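Local coordinates for protein leucine--tRNA ligase (Agrobacterium radiobacter, PDB 5AH5) that probably joins leucine to its cognate tRNA at the expense of ATP, as a class I aminoacyl-tRNA synthetase that confers resistance to a toxin targeting this step, at residues Pro40-His45 and Lys97-Ala102; Val191-Tyr196 and Tyr410-Trp415; Asp198-Asp203 and Tyr536-Thr541. All blocks are in the same frame, centred on the assembly; numbering follows the deposited sequence.

Interaction 1: residues Pro40-His45 and Lys97-Ala102. With LSS (5'-O-(L-leucylsulfamoyl)adenosine), chain I.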
loop_
_atom_site.group_PDB
_atom_site.type_symbol
_atom_site.label_atom_id
_atom_site.label_comp_id
_atom_site.label_asym_id
_atom_site.label_seq_id
_atom_site.Cartn_x
_atom_site.Cartn_y
_atom_site.Cartn_z
ATOM N N PRO B 40 8.279 6.858 -4.931
ATOM C CA PRO B 40 8.226 6.594 -6.328
ATOM C C PRO B 40 9.521 5.976 -6.957
ATOM O O PRO B 40 10.615 6.255 -6.497
ATOM C CB PRO B 40 8.045 7.955 -6.915
ATOM C CG PRO B 40 8.735 8.839 -6.019
ATOM C CD PRO B 40 8.561 8.248 -4.657
ATOM N N TYR B 41 9.365 5.208 -8.033
ATOM C CA TYR B 41 10.526 4.770 -8.856
ATOM C C TYR B 41 11.101 5.968 -9.562
ATOM O O TYR B 41 10.399 6.811 -10.126
ATOM C CB TYR B 41 10.136 3.699 -9.888
ATOM C CG TYR B 41 9.748 2.344 -9.277
ATOM C CD1 TYR B 41 10.660 1.635 -8.487
ATOM C CD2 TYR B 41 8.477 1.770 -9.492
ATOM C CE1 TYR B 41 10.362 0.414 -7.976
ATOM C CE2 TYR B 41 8.167 0.504 -8.940
ATOM C CZ TYR B 41 9.089 -0.133 -8.163
ATOM O OH TYR B 41 8.835 -1.350 -7.564
ATOM N N THR B 42 12.407 6.006 -9.667
ATOM C CA THR B 42 13.041 7.093 -10.381
ATOM C C THR B 42 13.162 6.767 -11.877
ATOM O O THR B 42 14.284 6.771 -12.447
ATOM C CB THR B 42 14.424 7.392 -9.747
ATOM O OG1 THR B 42 15.183 6.172 -9.723
ATOM C CG2 THR B 42 14.207 7.870 -8.348
ATOM N N SER B 43 12.006 6.591 -12.530
ATOM C CA SER B 43 11.945 6.186 -13.908
ATOM C C SER B 43 11.514 7.291 -14.834
ATOM O O SER B 43 11.314 7.066 -16.009
ATOM C CB SER B 43 11.037 5.006 -14.040
ATOM O OG SER B 43 9.710 5.284 -13.551
ATOM N N GLY B 44 11.374 8.500 -14.343
ATOM C CA GLY B 44 10.867 9.608 -15.170
ATOM C C GLY B 44 10.465 10.805 -14.294
ATOM O O GLY B 44 10.829 10.898 -13.136
ATOM N N HIS B 45 9.784 11.736 -14.870
ATOM C CA HIS B 45 9.230 12.880 -14.145
ATOM C C HIS B 45 8.034 12.515 -13.233
ATOM O O HIS B 45 7.528 11.394 -13.247
ATOM C CB HIS B 45 8.799 13.968 -15.131
ATOM C CG HIS B 45 9.938 14.584 -15.902
ATOM N ND1 HIS B 45 11.238 14.637 -15.431
ATOM C CD2 HIS B 45 9.958 15.200 -17.111
ATOM C CE1 HIS B 45 12.004 15.253 -16.311
ATOM N NE2 HIS B 45 11.250 15.607 -17.339
ATOM N N LYS B 97 23.156 8.608 -13.743
ATOM C CA LYS B 97 22.863 9.928 -14.229
ATOM C C LYS B 97 21.312 10.091 -14.451
ATOM O O LYS B 97 20.718 11.163 -14.221
ATOM C CB LYS B 97 23.604 10.139 -15.546
ATOM C CG LYS B 97 25.117 9.926 -15.507
ATOM C CD LYS B 97 25.858 11.241 -15.310
ATOM C CE LYS B 97 27.335 11.047 -15.650
ATOM N NZ LYS B 97 27.918 12.267 -16.266
ATOM N N PHE B 98 20.670 9.033 -14.911
ATOM C CA PHE B 98 19.228 9.138 -15.264
ATOM C C PHE B 98 18.451 9.261 -13.938
ATOM O O PHE B 98 17.627 10.110 -13.794
ATOM C CB PHE B 98 18.743 7.942 -16.102
ATOM C CG PHE B 98 17.287 8.024 -16.486
ATOM C CD1 PHE B 98 16.312 7.538 -15.632
ATOM C CD2 PHE B 98 16.897 8.598 -17.692
ATOM C CE1 PHE B 98 14.967 7.609 -15.968
ATOM C CE2 PHE B 98 15.533 8.651 -18.056
ATOM C CZ PHE B 98 14.588 8.161 -17.198
ATOM N N THR B 99 18.778 8.387 -13.002
ATOM C CA THR B 99 18.192 8.379 -11.689
ATOM C C THR B 99 18.320 9.693 -10.971
ATOM O O THR B 99 17.326 10.176 -10.461
ATOM C CB THR B 99 18.820 7.334 -10.852
ATOM O OG1 THR B 99 18.421 6.123 -11.400
ATOM C CG2 THR B 99 18.295 7.359 -9.430
ATOM N N GLN B 100 19.529 10.243 -10.916
ATOM C CA GLN B 100 19.726 11.553 -10.280
ATOM C C GLN B 100 18.885 12.676 -10.903
ATOM O O GLN B 100 18.350 13.534 -10.169
ATOM C CB GLN B 100 21.231 11.985 -10.197
ATOM C CG GLN B 100 21.449 13.284 -9.396
ATOM C CD GLN B 100 21.087 13.094 -7.902
ATOM O OE1 GLN B 100 21.498 12.139 -7.295
ATOM N NE2 GLN B 100 20.237 13.963 -7.351
ATOM N N ASP B 101 18.865 12.763 -12.224
ATOM C CA ASP B 101 17.975 13.700 -12.941
ATOM C C ASP B 101 16.487 13.527 -12.546
ATOM O O ASP B 101 15.778 14.502 -12.507
ATOM C CB ASP B 101 18.130 13.563 -14.456
ATOM C CG ASP B 101 16.984 14.248 -15.295
ATOM O OD1 ASP B 101 15.868 13.643 -15.523
ATOM O OD2 ASP B 101 17.213 15.382 -15.786
ATOM N N ALA B 102 16.045 12.296 -12.325
ATOM C CA ALA B 102 14.637 12.037 -12.072
ATOM C C ALA B 102 14.347 12.461 -10.649
ATOM O O ALA B 102 13.286 13.030 -10.357
ATOM C CB ALA B 102 14.309 10.587 -12.316
HETATM C C1 LSS I . 6.166 2.426 -6.924
HETATM N N1 LSS I . -2.956 7.079 -10.241
HETATM O O1 LSS I . 5.140 1.833 -7.177
HETATM S S1 LSS I . 5.630 4.245 -8.500
HETATM C C2 LSS I . -2.878 6.927 -8.921
HETATM N N2 LSS I . 6.505 3.568 -7.496
HETATM O O2 LSS I . 0.146 3.597 -6.884
HETATM N N3 LSS I . -1.739 6.573 -8.286
HETATM O O3 LSS I . 1.406 4.369 -4.555
HETATM C C4 LSS I . -0.625 6.372 -9.029
HETATM N N4 LSS I . 8.477 2.468 -5.977
HETATM O O4 LSS I . 2.213 6.476 -6.961
HETATM C C5 LSS I . -0.668 6.430 -10.416
HETATM O O5 LSS I . 4.269 4.648 -7.769
HETATM C C6 LSS I . -1.864 6.767 -11.027
HETATM N N6 LSS I . -1.896 6.885 -12.379
HETATM C C7 LSS I . 7.356 1.052 -3.440
HETATM N N7 LSS I . 0.572 6.130 -10.882
HETATM C C8 LSS I . 1.362 5.835 -9.814
HETATM C C9 LSS I . 6.551 1.761 -4.533
HETATM N N9 LSS I . 0.624 6.017 -8.687
HETATM C CA LSS I . 7.138 1.821 -5.954
HETATM C C10 LSS I . 7.371 -0.456 -3.734
HETATM C C11 LSS I . 6.736 1.438 -2.050
HETATM O O1A LSS I . 5.178 3.512 -9.692
HETATM C C21 LSS I . 1.028 5.782 -7.315
HETATM C C22 LSS I . 1.316 4.345 -7.053
HETATM C C23 LSS I . 2.177 4.397 -5.788
HETATM C C24 LSS I . 2.905 5.709 -5.996
HETATM C C25 LSS I . 4.277 5.527 -6.648
HETATM O O2A LSS I . 6.161 5.527 -8.911
#
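With CG of Phe98 trans to its own backbone N (chi1 -180°), the ring edge is brought close to the backbone of Thr42 and Ser43, while Thr42 holds OG1 between its N and carbonyl carbon (chi1 55°), a rotation that sets it beside the Thr99 methyl. The loop 40-45 opens the predicted HIGH-region motif of the class I synthetase fold, between strand 32-37 and helix 48-66. No hydrogen bond joins it to residues 97-102; the contact is made by van der Waals packing. The Phe98 ring presents its edge to the loop backbone, CE1 lying 3.6 Å from Ser43 C, near the ring plane. Deeper in, the Thr42 and Thr99 side chains pass at a slant, and Thr42 OG1 sits 3.3 Å from the methyl CG2 of Thr99. That hydroxyl is buried without a polar partner, whereas Thr99 OG1 bonds back to Pro95 O one turn earlier in its helix. The methyl of Ala102 meets the loop backbone, its CB 3.6 Å from Gly44 O. Thr42 is the centre of an inverse gamma turn, which bends the chain just beyond the ligand.

On the other side of that bend, Pro40 and Tyr41 belong to the pocket of the leucyl-sulfamoyl adenosine, an analogue of the leucyl adenylate; Asp78 and Glu528 are among its other partners. Tyr41 N gives a weak hydrogen bond of 3.3 Å to ligand O2A, a sulfamoyl oxygen. The Tyr41 ring lies broadside to the leucyl part, with the ligand amine N4 over the ring centre, 3.2 Å above its plane.

Interaction 2: residues Val191-Tyr196 and Tyr410-Trp415. With nucleotides of chain D.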
loop_
_atom_site.group_PDB
_atom_site.type_symbol
_atom_site.label_atom_id
_atom_site.label_comp_id
_atom_site.label_asym_id
_atom_site.label_seq_id
_atom_site.Cartn_x
_atom_site.Cartn_y
_atom_site.Cartn_z
ATOM N N VAL B 191 15.056 -15.634 0.008
ATOM C CA VAL B 191 14.685 -15.441 1.410
ATOM C C VAL B 191 13.569 -16.410 1.772
ATOM O O VAL B 191 12.616 -16.601 1.008
ATOM C CB VAL B 191 14.219 -14.031 1.745
ATOM C CG1 VAL B 191 14.498 -13.751 3.216
ATOM C CG2 VAL B 191 14.868 -12.990 0.858
ATOM N N ASP B 192 13.694 -17.029 2.947
ATOM C CA ASP B 192 12.751 -18.051 3.392
ATOM C C ASP B 192 11.445 -17.431 3.933
ATOM O O ASP B 192 11.180 -17.458 5.105
ATOM C CB ASP B 192 13.416 -18.906 4.467
ATOM C CG ASP B 192 12.617 -20.150 4.820
ATOM O OD1 ASP B 192 11.560 -20.431 4.205
ATOM O OD2 ASP B 192 13.054 -20.848 5.732
ATOM N N ILE B 193 10.665 -16.844 3.055
ATOM C CA ILE B 193 9.331 -16.324 3.393
ATOM C C ILE B 193 8.300 -17.429 3.756
ATOM O O ILE B 193 7.376 -17.201 4.568
ATOM C CB ILE B 193 8.844 -15.415 2.258
ATOM C CG1 ILE B 193 7.670 -14.511 2.690
ATOM C CG2 ILE B 193 8.512 -16.222 1.011
ATOM C CD1 ILE B 193 7.319 -13.505 1.608
ATOM N N ARG B 194 8.466 -18.621 3.189
ATOM C CA ARG B 194 7.605 -19.766 3.529
ATOM C C ARG B 194 7.560 -20.046 5.019
ATOM O O ARG B 194 6.500 -20.358 5.537
ATOM C CB ARG B 194 7.937 -21.032 2.725
ATOM C CG ARG B 194 7.428 -20.981 1.296
ATOM C CD ARG B 194 7.936 -22.127 0.415
ATOM N NE ARG B 194 7.378 -23.390 0.853
ATOM C CZ ARG B 194 6.193 -23.896 0.505
ATOM N NH1 ARG B 194 5.369 -23.290 -0.343
ATOM N NH2 ARG B 194 5.830 -25.062 1.007
ATOM N N SER B 195 8.669 -19.875 5.717
ATOM C CA SER B 195 8.722 -20.169 7.150
ATOM C C SER B 195 7.935 -19.151 7.988
ATOM O O SER B 195 7.659 -19.393 9.154
ATOM C CB SER B 195 10.190 -20.239 7.633
ATOM O OG SER B 195 10.851 -18.971 7.504
ATOM N N TYR B 196 7.647 -17.996 7.402
ATOM C CA TYR B 196 6.799 -16.987 8.001
ATOM C C TYR B 196 5.375 -16.985 7.462
ATOM O O TYR B 196 4.581 -16.139 7.847
ATOM C CB TYR B 196 7.394 -15.604 7.766
ATOM C CG TYR B 196 8.524 -15.312 8.697
ATOM C CD1 TYR B 196 9.712 -16.055 8.646
ATOM C CD2 TYR B 196 8.418 -14.302 9.646
ATOM C CE1 TYR B 196 10.755 -15.792 9.512
ATOM C CE2 TYR B 196 9.454 -14.026 10.499
ATOM C CZ TYR B 196 10.631 -14.771 10.420
ATOM O OH TYR B 196 11.642 -14.474 11.295
ATOM N N TYR B 410 1.515 -24.759 0.966
ATOM C CA TYR B 410 1.393 -23.327 0.688
ATOM C C TYR B 410 1.677 -23.053 -0.765
ATOM O O TYR B 410 2.642 -23.567 -1.301
ATOM C CB TYR B 410 2.368 -22.538 1.557
ATOM C CG TYR B 410 2.192 -22.746 3.044
ATOM C CD1 TYR B 410 2.760 -23.851 3.690
ATOM C CD2 TYR B 410 1.451 -21.855 3.806
ATOM C CE1 TYR B 410 2.571 -24.062 5.035
ATOM C CE2 TYR B 410 1.289 -22.038 5.158
ATOM C CZ TYR B 410 1.834 -23.142 5.764
ATOM O OH TYR B 410 1.649 -23.315 7.092
ATOM N N ARG B 411 0.868 -22.222 -1.406
ATOM C CA ARG B 411 1.151 -21.747 -2.775
ATOM C C ARG B 411 2.401 -20.826 -2.869
ATOM O O ARG B 411 3.069 -20.785 -3.896
ATOM C CB ARG B 411 -0.064 -20.993 -3.255
ATOM C CG ARG B 411 -0.008 -20.396 -4.632
ATOM C CD ARG B 411 -1.129 -19.391 -4.850
ATOM N NE ARG B 411 -0.870 -18.668 -6.089
ATOM C CZ ARG B 411 0.089 -17.751 -6.277
ATOM N NH1 ARG B 411 0.878 -17.343 -5.280
ATOM N NH2 ARG B 411 0.235 -17.216 -7.480
ATOM N N LEU B 412 2.598 -20.020 -1.832
ATOM C CA LEU B 412 3.714 -19.092 -1.674
ATOM C C LEU B 412 5.063 -19.772 -1.995
ATOM O O LEU B 412 5.422 -20.815 -1.411
ATOM C CB LEU B 412 3.721 -18.622 -0.212
ATOM C CG LEU B 412 4.719 -17.570 0.208
ATOM C CD1 LEU B 412 4.453 -16.296 -0.543
ATOM C CD2 LEU B 412 4.702 -17.327 1.700
ATOM N N GLN B 413 5.809 -19.189 -2.911
ATOM C CA GLN B 413 7.178 -19.690 -3.187
ATOM C C GLN B 413 8.215 -18.847 -2.415
ATOM O O GLN B 413 8.029 -17.633 -2.180
ATOM C CB GLN B 413 7.452 -19.589 -4.652
ATOM C CG GLN B 413 6.432 -20.338 -5.477
ATOM C CD GLN B 413 6.718 -20.218 -6.944
ATOM O OE1 GLN B 413 7.857 -19.954 -7.332
ATOM N NE2 GLN B 413 5.691 -20.382 -7.777
ATOM N N ASN B 414 9.319 -19.456 -2.032
ATOM C CA ASN B 414 10.399 -18.660 -1.476
ATOM C C ASN B 414 10.859 -17.613 -2.477
ATOM O O ASN B 414 10.727 -17.775 -3.694
ATOM C CB ASN B 414 11.498 -19.503 -0.871
ATOM C CG ASN B 414 11.179 -19.919 0.568
ATOM O OD1 ASN B 414 10.272 -19.392 1.211
ATOM N ND2 ASN B 414 11.962 -20.818 1.099
ATOM N N TRP B 415 11.292 -16.488 -1.922
ATOM C CA TRP B 415 11.499 -15.246 -2.650
ATOM C C TRP B 415 12.919 -15.179 -3.275
ATOM O O TRP B 415 13.889 -14.963 -2.536
ATOM C CB TRP B 415 11.357 -14.164 -1.605
ATOM C CG TRP B 415 11.479 -12.748 -2.071
ATOM C CD1 TRP B 415 11.439 -12.299 -3.330
ATOM C CD2 TRP B 415 11.629 -11.621 -1.233
ATOM N NE1 TRP B 415 11.590 -10.925 -3.343
ATOM C CE2 TRP B 415 11.702 -10.497 -2.053
ATOM C CE3 TRP B 415 11.708 -11.456 0.148
ATOM C CZ2 TRP B 415 11.824 -9.223 -1.554
ATOM C CZ3 TRP B 415 11.851 -10.177 0.658
ATOM C CH2 TRP B 415 11.903 -9.070 -0.209
ATOM P P C D 80 -3.836 -13.404 -8.904
ATOM O OP1 C D 80 -2.365 -13.180 -8.697
ATOM O OP2 C D 80 -4.425 -13.319 -10.245
ATOM O "O5'" C D 80 -4.148 -14.871 -8.400
ATOM C "C5'" C D 80 -3.469 -15.437 -7.305
ATOM C "C4'" C D 80 -4.072 -16.779 -6.996
ATOM O "O4'" C D 80 -5.486 -16.648 -6.683
ATOM C "C3'" C D 80 -4.059 -17.802 -8.120
ATOM O "O3'" C D 80 -2.752 -18.351 -8.265
ATOM C "C2'" C D 80 -5.084 -18.791 -7.594
ATOM O "O2'" C D 80 -4.592 -19.533 -6.505
ATOM C "C1'" C D 80 -6.174 -17.832 -7.101
ATOM N N1 C D 80 -7.156 -17.495 -8.168
ATOM C C2 C D 80 -8.095 -18.461 -8.537
ATOM O O2 C D 80 -8.108 -19.544 -7.934
ATOM N N3 C D 80 -8.971 -18.185 -9.532
ATOM C C4 C D 80 -8.879 -17.035 -10.200
ATOM N N4 C D 80 -9.753 -16.808 -11.182
ATOM C C5 C D 80 -7.884 -16.061 -9.892
ATOM C C6 C D 80 -7.066 -16.320 -8.866
ATOM P P A D 81 -2.156 -18.723 -9.717
ATOM O OP1 A D 81 -0.775 -19.188 -9.469
ATOM O OP2 A D 81 -2.390 -17.626 -10.663
ATOM O "O5'" A D 81 -3.032 -19.980 -10.154
ATOM C "C5'" A D 81 -2.999 -21.127 -9.287
ATOM C "C4'" A D 81 -4.003 -22.174 -9.691
ATOM O "O4'" A D 81 -5.349 -21.748 -9.361
ATOM C "C3'" A D 81 -4.095 -22.550 -11.172
ATOM O "O3'" A D 81 -2.954 -23.336 -11.512
ATOM C "C2'" A D 81 -5.435 -23.270 -11.178
ATOM O "O2'" A D 81 -5.347 -24.596 -10.683
ATOM C "C1'" A D 81 -6.256 -22.350 -10.267
ATOM N N9 A D 81 -6.875 -21.296 -11.054
ATOM C C8 A D 81 -6.394 -20.050 -11.372
ATOM N N7 A D 81 -7.174 -19.370 -12.175
ATOM C C5 A D 81 -8.237 -20.231 -12.412
ATOM C C6 A D 81 -9.408 -20.100 -13.179
ATOM N N6 A D 81 -9.716 -19.007 -13.879
ATOM N N1 A D 81 -10.257 -21.151 -13.212
ATOM C C2 A D 81 -9.952 -22.247 -12.503
ATOM N N3 A D 81 -8.886 -22.487 -11.742
ATOM C C4 A D 81 -8.059 -21.427 -11.739
HETATM O O HOH W 1 3.631 -26.164 0.060
#
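Arg194 and Asn414 carry most of the polar bonds of this contact. Arg194 NH1 reaches two backbone carbonyls, Leu412 O at 2.7 Å and Tyr410 O at 2.9 Å. Both oxygens lie close to the guanidinium plane, but the carbonyls are used differently: the donor approaches Leu412 O almost end-on, whereas it stands above the carbonyl plane of Tyr410. A bend at chi3 (68°) sets the guanidinium beside residues 410-412, whose backbone is gripped at two carbonyls directly and, through a water between NH2 and Tyr410 N, at one N-H. In return, Asn414 OD1 accepts the backbone N of Arg194 at 2.8 Å, in a nearly straight bond (164° at the hydrogen). The same amide gives ND2 to Asp192 OD1 at 3.2 Å, meeting that oxygen from above the carboxylate plane; Tyr148 is a second partner of ND2.

Alongside, Val191 and Trp415 form an antiparallel, hydrogen-bonded pair, with Val191 N 2.9 Å from Trp415 O and Trp415 N bonded in return to Val191 O at 3.2 Å. Their side chains lie side by side on one face of the sheet, CG2 of Val191 3.6 Å from CE3 of the Trp415 indole. Ile193 adds its CG2 against Leu412 CD2, 4.0 Å away. Arg411, whose CB points away from 191-196, bonds the tRNA instead, NE to O3' of C80 and NH2 to OP1 of A81, both of chain D. The contact thus lies where strand 404-410 leads into strand 415-419 beside strand 182-191, with helix 533-546 packed against Val191 and Ile193 through Phe539.

Interaction 3: residues Asp198-Asp203 and Tyr536-Thr541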
loop_
_atom_site.group_PDB
_atom_site.type_symbol
_atom_site.label_atom_id
_atom_site.label_comp_id
_atom_site.label_asym_id
_atom_site.label_seq_id
_atom_site.Cartn_x
_atom_site.Cartn_y
_atom_site.Cartn_z
ATOM N N ASP B 198 2.646 -18.771 7.798
ATOM C CA ASP B 198 1.584 -18.864 8.778
ATOM C C ASP B 198 1.306 -17.537 9.508
ATOM O O ASP B 198 0.162 -17.168 9.696
ATOM C CB ASP B 198 1.905 -19.952 9.822
ATOM C CG ASP B 198 1.544 -21.361 9.352
ATOM O OD1 ASP B 198 0.808 -21.554 8.349
ATOM O OD2 ASP B 198 1.977 -22.286 10.051
ATOM N N ARG B 199 2.353 -16.854 9.948
ATOM C CA ARG B 199 2.195 -15.560 10.564
ATOM C C ARG B 199 1.710 -14.452 9.644
ATOM O O ARG B 199 0.978 -13.568 10.095
ATOM C CB ARG B 199 3.489 -15.114 11.120
ATOM C CG ARG B 199 3.903 -15.822 12.377
ATOM C CD ARG B 199 4.747 -14.839 13.151
ATOM N NE ARG B 199 6.105 -15.216 13.225
ATOM C CZ ARG B 199 7.101 -14.388 13.513
ATOM N NH1 ARG B 199 6.929 -13.068 13.679
ATOM N NH2 ARG B 199 8.319 -14.917 13.576
ATOM N N LEU B 200 2.165 -14.473 8.394
ATOM C CA LEU B 200 1.664 -13.580 7.372
ATOM C C LEU B 200 0.146 -13.789 7.140
ATOM O O LEU B 200 -0.610 -12.834 6.977
ATOM C CB LEU B 200 2.427 -13.807 6.053
ATOM C CG LEU B 200 3.885 -13.331 6.054
ATOM C CD1 LEU B 200 4.605 -13.822 4.790
ATOM C CD2 LEU B 200 3.969 -11.802 6.227
ATOM N N LEU B 201 -0.283 -15.036 7.131
ATOM C CA LEU B 201 -1.668 -15.379 6.871
ATOM C C LEU B 201 -2.546 -15.060 8.095
ATOM O O LEU B 201 -3.480 -14.301 7.980
ATOM C CB LEU B 201 -1.753 -16.861 6.498
ATOM C CG LEU B 201 -3.099 -17.423 6.087
ATOM C CD1 LEU B 201 -3.763 -16.570 5.005
ATOM C CD2 LEU B 201 -2.913 -18.858 5.624
ATOM N N ASP B 202 -2.196 -15.584 9.270
ATOM C CA ASP B 202 -2.983 -15.355 10.488
ATOM C C ASP B 202 -2.998 -13.894 11.004
ATOM O O ASP B 202 -4.003 -13.467 11.620
ATOM C CB ASP B 202 -2.519 -16.293 11.614
ATOM C CG ASP B 202 -2.596 -17.812 11.231
ATOM O OD1 ASP B 202 -3.235 -18.172 10.216
ATOM O OD2 ASP B 202 -1.983 -18.638 11.960
ATOM N N ASP B 203 -1.907 -13.135 10.806
ATOM C CA ASP B 203 -1.866 -11.760 11.294
ATOM C C ASP B 203 -2.687 -10.810 10.433
ATOM O O ASP B 203 -2.932 -9.696 10.864
ATOM C CB ASP B 203 -0.436 -11.217 11.477
ATOM C CG ASP B 203 0.388 -12.020 12.480
ATOM O OD1 ASP B 203 -0.191 -12.829 13.256
ATOM O OD2 ASP B 203 1.646 -11.850 12.475
ATOM N N TYR B 536 6.064 -8.323 0.832
ATOM C CA TYR B 536 7.482 -8.353 1.266
ATOM C C TYR B 536 7.779 -7.509 2.537
ATOM O O TYR B 536 8.492 -7.942 3.412
ATOM C CB TYR B 536 8.355 -7.855 0.130
ATOM C CG TYR B 536 8.363 -8.690 -1.144
ATOM C CD1 TYR B 536 8.508 -10.069 -1.116
ATOM C CD2 TYR B 536 8.235 -8.085 -2.354
ATOM C CE1 TYR B 536 8.500 -10.827 -2.304
ATOM C CE2 TYR B 536 8.290 -8.804 -3.548
ATOM C CZ TYR B 536 8.415 -10.164 -3.519
ATOM O OH TYR B 536 8.423 -10.796 -4.721
ATOM N N SER B 537 7.270 -6.274 2.567
ATOM C CA SER B 537 7.358 -5.352 3.719
ATOM C C SER B 537 6.790 -5.956 5.011
ATOM O O SER B 537 7.386 -5.800 6.100
ATOM C CB SER B 537 6.628 -4.031 3.386
ATOM O OG SER B 537 5.232 -4.250 3.175
ATOM N N ARG B 538 5.648 -6.651 4.919
ATOM C CA ARG B 538 5.147 -7.310 6.116
ATOM C C ARG B 538 6.112 -8.430 6.512
ATOM O O ARG B 538 6.415 -8.603 7.690
ATOM C CB ARG B 538 3.727 -7.838 5.940
ATOM C CG ARG B 538 2.695 -6.744 5.678
ATOM C CD ARG B 538 1.318 -7.387 5.418
ATOM N NE ARG B 538 0.964 -8.152 6.626
ATOM C CZ ARG B 538 0.579 -9.428 6.687
ATOM N NH1 ARG B 538 0.333 -10.158 5.601
ATOM N NH2 ARG B 538 0.383 -9.967 7.887
ATOM N N PHE B 539 6.612 -9.173 5.532
ATOM C CA PHE B 539 7.530 -10.272 5.829
ATOM C C PHE B 539 8.835 -9.768 6.498
ATOM O O PHE B 539 9.285 -10.289 7.520
ATOM C CB PHE B 539 7.837 -11.064 4.545
ATOM C CG PHE B 539 9.041 -11.959 4.649
ATOM C CD1 PHE B 539 9.148 -12.889 5.667
ATOM C CD2 PHE B 539 10.065 -11.875 3.714
ATOM C CE1 PHE B 539 10.246 -13.735 5.763
ATOM C CE2 PHE B 539 11.188 -12.701 3.812
ATOM C CZ PHE B 539 11.272 -13.637 4.835
ATOM N N ILE B 540 9.394 -8.708 5.964
ATOM C CA ILE B 540 10.721 -8.260 6.435
ATOM C C ILE B 540 10.557 -7.598 7.796
ATOM O O ILE B 540 11.488 -7.650 8.613
ATOM C CB ILE B 540 11.458 -7.402 5.360
ATOM C CG1 ILE B 540 11.959 -8.319 4.238
ATOM C CG2 ILE B 540 12.605 -6.553 5.888
ATOM C CD1 ILE B 540 12.903 -9.405 4.664
ATOM N N THR B 541 9.358 -7.056 8.079
ATOM C CA THR B 541 9.104 -6.448 9.395
ATOM C C THR B 541 9.117 -7.506 10.491
ATOM O O THR B 541 9.761 -7.350 11.530
ATOM C CB THR B 541 7.851 -5.569 9.343
ATOM O OG1 THR B 541 8.102 -4.483 8.422
ATOM C CG2 THR B 541 7.509 -4.983 10.759
#
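Leu200 lays its CD2 methyl over one face of the Arg538 guanidinium, 4.0 Å above the plane and displaced toward the rim. The other end of the same residue meets that group at its edge: Leu200 O lies in the guanidinium plane and accepts from both NH1 and NH2, each at 3.2 Å. This is an end-on fork, two nitrogens converging on a single oxygen, with N-H...O angles of about 150°. A bend at chi3 (60°) turns the arginine so that its far end faces helix 197-202.

Leu200 CD2 also reaches the backbone of the partner helix, 3.8 Å from Phe539 N, and its CD1 lies 4.3 Å from Phe539 CB. The axes of 198-202 and 536-541 approach to 10.4 Å, with N-to-C directions 119° apart, a spacing spanned by the long arginine and the leucine. Asp203 contributes its CB at the guanidinium edge, 3.9 Å from Arg538 NH2, while its carboxylate pairs with Lys542 one turn further along helix 533-546.

Two guanidinium donors thus grip the Leu200 carbonyl. Glu554 balances the charge of Arg538 through a salt bridge to NH2, and Gln218 adds a hydrogen bond to NH1. The buried guanidinium is therefore likely to remain charged, its rotation fixed by acceptors around its edge.

How the interactions relate
Interaction 1 comes first along the chain and closes before the others open; the segments of interactions 2 and 3 alternate, 191-196 and 198-203 preceding 410-415 and 536-541. Interaction 1 borders the ligand pocket, with its centre about 32 Å from that of interaction 2 and about 30 Å from that of interaction 3. The latter two have centres about 10 Å apart and touch, Trp415 stacking on Tyr536. Helix 533-546 is thus shared ground. Strands 224-234 and 404-410 pair in a separate sheet, consistent with the editing domain being an insertion in the class I catalytic core, as in other leucyl-tRNA synthetases.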